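Regulatory protein (Bacillus megaterium, PDB 4UA1) probably represses the mercury-resistance operon from its DNA operator and, as a dimer that binds mercury(II), switches to activating its transcription. Local coordinates at residues L49-R54 with D66-V71; E23-I28 with F60-I65. All coordinates share one frame; numbering follows the deposited sequence.

Contact 1 (L49-R54 with D66-V71); sequences LHFIKR and DKLLGV
F51 on helix 44-57 and L69 on helix 62-74 meet at the middle of a buried, wholly apolar contact between two helices that run roughly antiparallel, at 139°. L69 can be followed outward. Its CB leaves the backbone toward the partner helix, and because chi1 is -81°, CG lies anti to the carbonyl carbon and beside the backbone N. There the chain forks. L69 CD1 lies 4.1 Å from I52 CD1 and nearly as close to I52 CG1, the two side chains crossing at about a right angle. CD2 goes to the F51 ring and reaches its edge, near the ring plane, 3.9 Å from CE2 of F51. A branched leucine suits this place because its two methyls serve two different neighbours.

The helices belong to the MerR-type helix-turn-helix DNA-binding domain, and the axes of the two short segments come no closer than 12.1 Å, so bulky apolar side chains from both helices fill the gap. F51 spans much of that distance: with CG anti to its own N (chi1 -178°), the flat ring extends toward helix 62-74, and the ring and the L69 side chain lie alongside, pointing opposite ways. The ring also meets L68, whose CD2 lies 4.2 Å from F51 CZ, in an oblique approach. I52 starts out less directly aimed at the partner, but its extended CG1-CD1 arm brings the terminal methyl across. M82 of the long helix 78-112 touches both F51 and L68, and L129 of the second subunit also packs on F51.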
loop_
_atom_site.group_PDB
_atom_site.type_symbol
_atom_site.label_atom_id
_atom_site.label_comp_id
_atom_site.label_asym_id
_atom_site.label_seq_id
_atom_site.Cartn_x
_atom_site.Cartn_y
_atom_site.Cartn_z
ATOM N N LEU B 49 -17.538 12.144 7.969
ATOM C CA LEU B 49 -16.172 12.296 7.539
ATOM C C LEU B 49 -15.171 11.714 8.550
ATOM O O LEU B 49 -14.139 11.171 8.136
ATOM C CB LEU B 49 -15.890 13.770 7.275
ATOM C CG LEU B 49 -14.600 14.158 6.559
ATOM C CD1 LEU B 49 -14.516 13.405 5.279
ATOM C CD2 LEU B 49 -14.547 15.674 6.310
ATOM N N HIS B 50 -15.444 11.827 9.855
ATOM C CA HIS B 50 -14.612 11.127 10.859
ATOM C C HIS B 50 -14.647 9.639 10.601
ATOM O O HIS B 50 -13.606 8.979 10.515
ATOM C CB HIS B 50 -15.071 11.387 12.303
ATOM C CG HIS B 50 -14.509 12.633 12.900
ATOM N ND1 HIS B 50 -13.155 12.851 13.021
ATOM C CD2 HIS B 50 -15.115 13.748 13.376
ATOM C CE1 HIS B 50 -12.951 14.041 13.561
ATOM N NE2 HIS B 50 -14.123 14.607 13.783
ATOM N N PHE B 51 -15.876 9.138 10.474
ATOM C CA PHE B 51 -16.145 7.736 10.246
ATOM C C PHE B 51 -15.338 7.239 9.024
ATOM O O PHE B 51 -14.644 6.206 9.075
ATOM C CB PHE B 51 -17.650 7.548 10.026
ATOM C CG PHE B 51 -18.071 6.117 9.824
ATOM C CD1 PHE B 51 -17.465 5.087 10.534
ATOM C CD2 PHE B 51 -19.070 5.800 8.921
ATOM C CE1 PHE B 51 -17.847 3.770 10.348
ATOM C CE2 PHE B 51 -19.464 4.489 8.729
ATOM C CZ PHE B 51 -18.847 3.473 9.436
ATOM N N ILE B 52 -15.397 8.006 7.939
ATOM C CA ILE B 52 -14.743 7.607 6.710
ATOM C C ILE B 52 -13.225 7.614 6.876
ATOM O O ILE B 52 -12.531 6.652 6.506
ATOM C CB ILE B 52 -15.165 8.526 5.559
ATOM C CG1 ILE B 52 -16.612 8.228 5.167
ATOM C CG2 ILE B 52 -14.263 8.336 4.370
ATOM C CD1 ILE B 52 -17.233 9.307 4.349
ATOM N N LYS B 53 -12.714 8.699 7.444
ATOM C CA LYS B 53 -11.291 8.805 7.693
ATOM C C LYS B 53 -10.803 7.582 8.497
ATOM O O LYS B 53 -9.811 6.930 8.135
ATOM C CB LYS B 53 -10.978 10.132 8.414
ATOM C CG LYS B 53 -9.511 10.343 8.791
ATOM C CD LYS B 53 -8.652 10.423 7.551
ATOM C CE LYS B 53 -7.187 10.628 7.872
ATOM N NZ LYS B 53 -6.351 10.050 6.775
ATOM N N ARG B 54 -11.515 7.236 9.563
ATOM C CA ARG B 54 -11.004 6.187 10.430
ATOM C C ARG B 54 -11.136 4.826 9.792
ATOM O O ARG B 54 -10.277 3.974 9.995
ATOM C CB ARG B 54 -11.681 6.204 11.801
ATOM C CG ARG B 54 -11.281 7.455 12.528
ATOM C CD ARG B 54 -11.952 7.638 13.846
ATOM N NE ARG B 54 -11.951 9.057 14.176
ATOM C CZ ARG B 54 -12.140 9.561 15.390
ATOM N NH1 ARG B 54 -12.271 8.766 16.454
ATOM N NH2 ARG B 54 -12.135 10.873 15.544
ATOM N N ASP B 66 -17.624 2.950 0.115
ATOM C CA ASP B 66 -18.757 3.305 -0.740
ATOM C C ASP B 66 -19.891 2.279 -0.615
ATOM O O ASP B 66 -21.078 2.629 -0.390
ATOM C CB ASP B 66 -18.287 3.383 -2.193
ATOM C CG ASP B 66 -19.262 4.094 -3.100
ATOM O OD1 ASP B 66 -20.477 4.065 -2.839
ATOM O OD2 ASP B 66 -18.801 4.655 -4.112
ATOM N N LYS B 67 -19.520 1.011 -0.806
ATOM C CA LYS B 67 -20.489 -0.067 -0.707
ATOM C C LYS B 67 -21.118 -0.087 0.687
ATOM O O LYS B 67 -22.346 0.047 0.836
ATOM C CB LYS B 67 -19.821 -1.406 -1.030
ATOM N N LEU B 68 -20.253 -0.188 1.693
ATOM C CA LEU B 68 -20.652 -0.274 3.088
ATOM C C LEU B 68 -21.645 0.816 3.423
ATOM O O LEU B 68 -22.693 0.544 3.999
ATOM C CB LEU B 68 -19.417 -0.178 3.995
ATOM C CG LEU B 68 -19.513 -0.086 5.526
ATOM C CD1 LEU B 68 -18.195 -0.499 6.196
ATOM C CD2 LEU B 68 -19.872 1.327 5.995
ATOM N N LEU B 69 -21.316 2.047 3.054
ATOM C CA LEU B 69 -22.186 3.160 3.354
ATOM C C LEU B 69 -23.541 3.029 2.656
ATOM O O LEU B 69 -24.568 3.373 3.239
ATOM C CB LEU B 69 -21.516 4.483 2.981
ATOM C CG LEU B 69 -20.510 5.065 3.977
ATOM C CD1 LEU B 69 -19.930 6.370 3.437
ATOM C CD2 LEU B 69 -21.185 5.286 5.332
ATOM N N GLY B 70 -23.552 2.507 1.430
ATOM C CA GLY B 70 -24.822 2.280 0.758
ATOM C C GLY B 70 -25.722 1.329 1.520
ATOM O O GLY B 70 -26.923 1.594 1.746
ATOM N N VAL B 71 -25.128 0.209 1.920
ATOM C CA VAL B 71 -25.830 -0.821 2.676
ATOM C C VAL B 71 -26.327 -0.312 4.034
ATOM O O VAL B 71 -27.524 -0.388 4.335
ATOM C CB VAL B 71 -24.929 -2.066 2.859
ATOM C CG1 VAL B 71 -25.603 -3.111 3.707
ATOM C CG2 VAL B 71 -24.594 -2.649 1.498
#

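Contact 2 (E23-I28 with F60-I65); sequences ERLGLI and FTLNEI
L25, in the loop after helix 18-22, packs against L62 and I65 in the first turn of helix 62-74, and this apolar packing carries most of the contact. L25 aims its side chain at that helix and divides it between two residues: CD1 lies 3.5 Å from CD2 of L62, the chains crossing obliquely, while CD2 sits 4.3 Å from CG2 of I65. The forked leucine thus fits between residues three apart, which share a helix face, and I65 offers its beta-branch methyl. E23 contributes mainly through its extended chain, which crosses that of L62 at about a right angle and puts OE1 3.9 Å from L62 CD1.

No hydrogen bond joins the two segments; those that matter here cap the start of helix 62-74. T61 is the N-cap: E64 N donates to T61 OG1 at 3.0 Å, nearly straight at 175°. In return T61 N donates to E64 OE1 at 3.2 Å, from above the carboxylate plane, completing a capping box. E64 OE1 also pairs with K89 in a salt bridge.

On the other segment, R24 ends helix 18-22 in a Schellman motif with positive phi (78°), and the next residue, L25, points to helix 62-74. The contact thus sets the end of one helix, through L25, against the start of another, within the MerR-type helix-turn-helix DNA-binding domain.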
loop_
_atom_site.group_PDB
_atom_site.type_symbol
_atom_site.label_atom_id
_atom_site.label_comp_id
_atom_site.label_asym_id
_atom_site.label_seq_id
_atom_site.Cartn_x
_atom_site.Cartn_y
_atom_site.Cartn_z
ATOM N N GLU B 23 -18.035 11.799 -5.118
ATOM C CA GLU B 23 -18.286 10.354 -5.093
ATOM C C GLU B 23 -19.492 9.929 -4.289
ATOM O O GLU B 23 -19.682 8.737 -4.112
ATOM C CB GLU B 23 -17.080 9.603 -4.553
ATOM C CG GLU B 23 -16.022 9.386 -5.593
ATOM C CD GLU B 23 -14.705 9.011 -4.982
ATOM O OE1 GLU B 23 -14.663 8.851 -3.738
ATOM O OE2 GLU B 23 -13.711 8.910 -5.738
ATOM N N ARG B 24 -20.255 10.886 -3.761
ATOM C CA ARG B 24 -21.481 10.631 -2.968
ATOM C C ARG B 24 -21.195 10.190 -1.514
ATOM O O ARG B 24 -22.108 10.090 -0.696
ATOM C CB ARG B 24 -22.371 9.598 -3.689
ATOM C CG ARG B 24 -23.380 8.816 -2.852
ATOM C CD ARG B 24 -23.483 7.376 -3.345
ATOM N NE ARG B 24 -24.303 6.564 -2.454
ATOM C CZ ARG B 24 -23.834 5.791 -1.479
ATOM N NH1 ARG B 24 -22.531 5.700 -1.244
ATOM N NH2 ARG B 24 -24.684 5.101 -0.736
ATOM N N LEU B 25 -19.925 10.013 -1.164
ATOM C CA LEU B 25 -19.579 9.624 0.205
ATOM C C LEU B 25 -19.959 10.696 1.221
ATOM O O LEU B 25 -20.561 10.414 2.263
ATOM C CB LEU B 25 -18.087 9.315 0.326
ATOM C CG LEU B 25 -17.553 8.151 -0.506
ATOM C CD1 LEU B 25 -16.062 8.103 -0.319
ATOM C CD2 LEU B 25 -18.207 6.831 -0.140
ATOM N N GLY B 26 -19.582 11.926 0.917
ATOM C CA GLY B 26 -19.919 13.047 1.766
ATOM C C GLY B 26 -21.139 13.727 1.202
ATOM O O GLY B 26 -21.406 13.655 0.020
ATOM N N LEU B 27 -21.843 14.453 2.039
ATOM C CA LEU B 27 -23.054 15.089 1.608
ATOM C C LEU B 27 -22.719 16.341 0.797
ATOM O O LEU B 27 -21.546 16.729 0.710
ATOM C CB LEU B 27 -23.837 15.430 2.846
ATOM C CG LEU B 27 -25.317 15.524 2.705
ATOM C CD1 LEU B 27 -25.724 14.143 2.274
ATOM C CD2 LEU B 27 -25.855 15.812 4.066
ATOM N N ILE B 28 -23.715 17.035 0.254
ATOM C CA ILE B 28 -23.401 18.321 -0.387
ATOM C C ILE B 28 -23.625 19.453 0.604
ATOM O O ILE B 28 -24.576 19.427 1.385
ATOM C CB ILE B 28 -24.207 18.534 -1.694
ATOM C CG1 ILE B 28 -23.369 19.251 -2.759
ATOM C CG2 ILE B 28 -25.601 19.088 -1.444
ATOM C CD1 ILE B 28 -24.035 19.348 -4.149
ATOM N N PHE B 60 -10.010 -0.124 5.181
ATOM C CA PHE B 60 -11.066 -0.166 4.161
ATOM C C PHE B 60 -10.670 0.753 3.004
ATOM O O PHE B 60 -10.291 1.902 3.237
ATOM C CB PHE B 60 -12.413 0.314 4.693
ATOM C CG PHE B 60 -13.035 -0.535 5.749
ATOM C CD1 PHE B 60 -14.137 -1.315 5.456
ATOM C CD2 PHE B 60 -12.607 -0.461 7.060
ATOM C CE1 PHE B 60 -14.769 -2.052 6.456
ATOM C CE2 PHE B 60 -13.216 -1.198 8.046
ATOM C CZ PHE B 60 -14.308 -1.983 7.745
ATOM N N THR B 61 -10.799 0.275 1.769
ATOM C CA THR B 61 -10.576 1.116 0.583
ATOM C C THR B 61 -11.752 2.028 0.409
ATOM O O THR B 61 -12.812 1.764 0.984
ATOM C CB THR B 61 -10.462 0.323 -0.700
ATOM O OG1 THR B 61 -11.775 -0.158 -1.029
ATOM C CG2 THR B 61 -9.483 -0.835 -0.557
ATOM N N LEU B 62 -11.578 3.094 -0.372
ATOM C CA LEU B 62 -12.676 4.014 -0.646
ATOM C C LEU B 62 -13.877 3.278 -1.259
ATOM O O LEU B 62 -15.028 3.532 -0.926
ATOM C CB LEU B 62 -12.237 5.125 -1.594
ATOM C CG LEU B 62 -11.774 6.442 -0.975
ATOM C CD1 LEU B 62 -11.432 7.423 -2.093
ATOM C CD2 LEU B 62 -12.781 7.055 0.029
ATOM N N ASN B 63 -13.585 2.336 -2.138
ATOM C CA ASN B 63 -14.610 1.548 -2.781
ATOM C C ASN B 63 -15.439 0.740 -1.807
ATOM O O ASN B 63 -16.674 0.788 -1.838
ATOM C CB ASN B 63 -13.962 0.624 -3.794
ATOM C CG ASN B 63 -14.946 0.072 -4.760
ATOM O OD1 ASN B 63 -15.217 -1.129 -4.757
ATOM N ND2 ASN B 63 -15.516 0.942 -5.586
ATOM N N GLU B 64 -14.751 0.013 -0.930
ATOM C CA GLU B 64 -15.400 -0.716 0.151
ATOM C C GLU B 64 -16.255 0.207 1.011
ATOM O O GLU B 64 -17.375 -0.130 1.408
ATOM C CB GLU B 64 -14.358 -1.417 1.009
ATOM C CG GLU B 64 -13.586 -2.426 0.210
ATOM C CD GLU B 64 -12.570 -3.218 1.007
ATOM O OE1 GLU B 64 -11.989 -2.682 1.984
ATOM O OE2 GLU B 64 -12.340 -4.378 0.601
ATOM N N ILE B 65 -15.721 1.381 1.301
ATOM C CA ILE B 65 -16.431 2.337 2.128
ATOM C C ILE B 65 -17.703 2.809 1.433
ATOM O O ILE B 65 -18.741 2.992 2.073
ATOM C CB ILE B 65 -15.505 3.506 2.474
ATOM C CG1 ILE B 65 -14.432 3.022 3.476
ATOM C CG2 ILE B 65 -16.291 4.679 3.006
ATOM C CD1 ILE B 65 -13.382 4.036 3.802
#

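From the N terminus, the chain leaves helix 18-22 through 23-28, passes along helix 44-57 and turns into helix 62-74. Contact 2 closes the longer loop, with 31 residues between its segments; contact 1 closes a short one of 11. Their segments alternate along the sequence, so the loops cross instead of nesting, and 49-54 lies within the loop of contact 2. Both rest on helix 62-74, contact 2 at its start and contact 1 further along, with centres about 6 Å apart. A salt bridge from R24 NH1 to D66 OD1 (3.1 Å) joins them directly. Together they tie the loop after helix 18-22 and helix 44-57 to one shared helix of the DNA-binding domain.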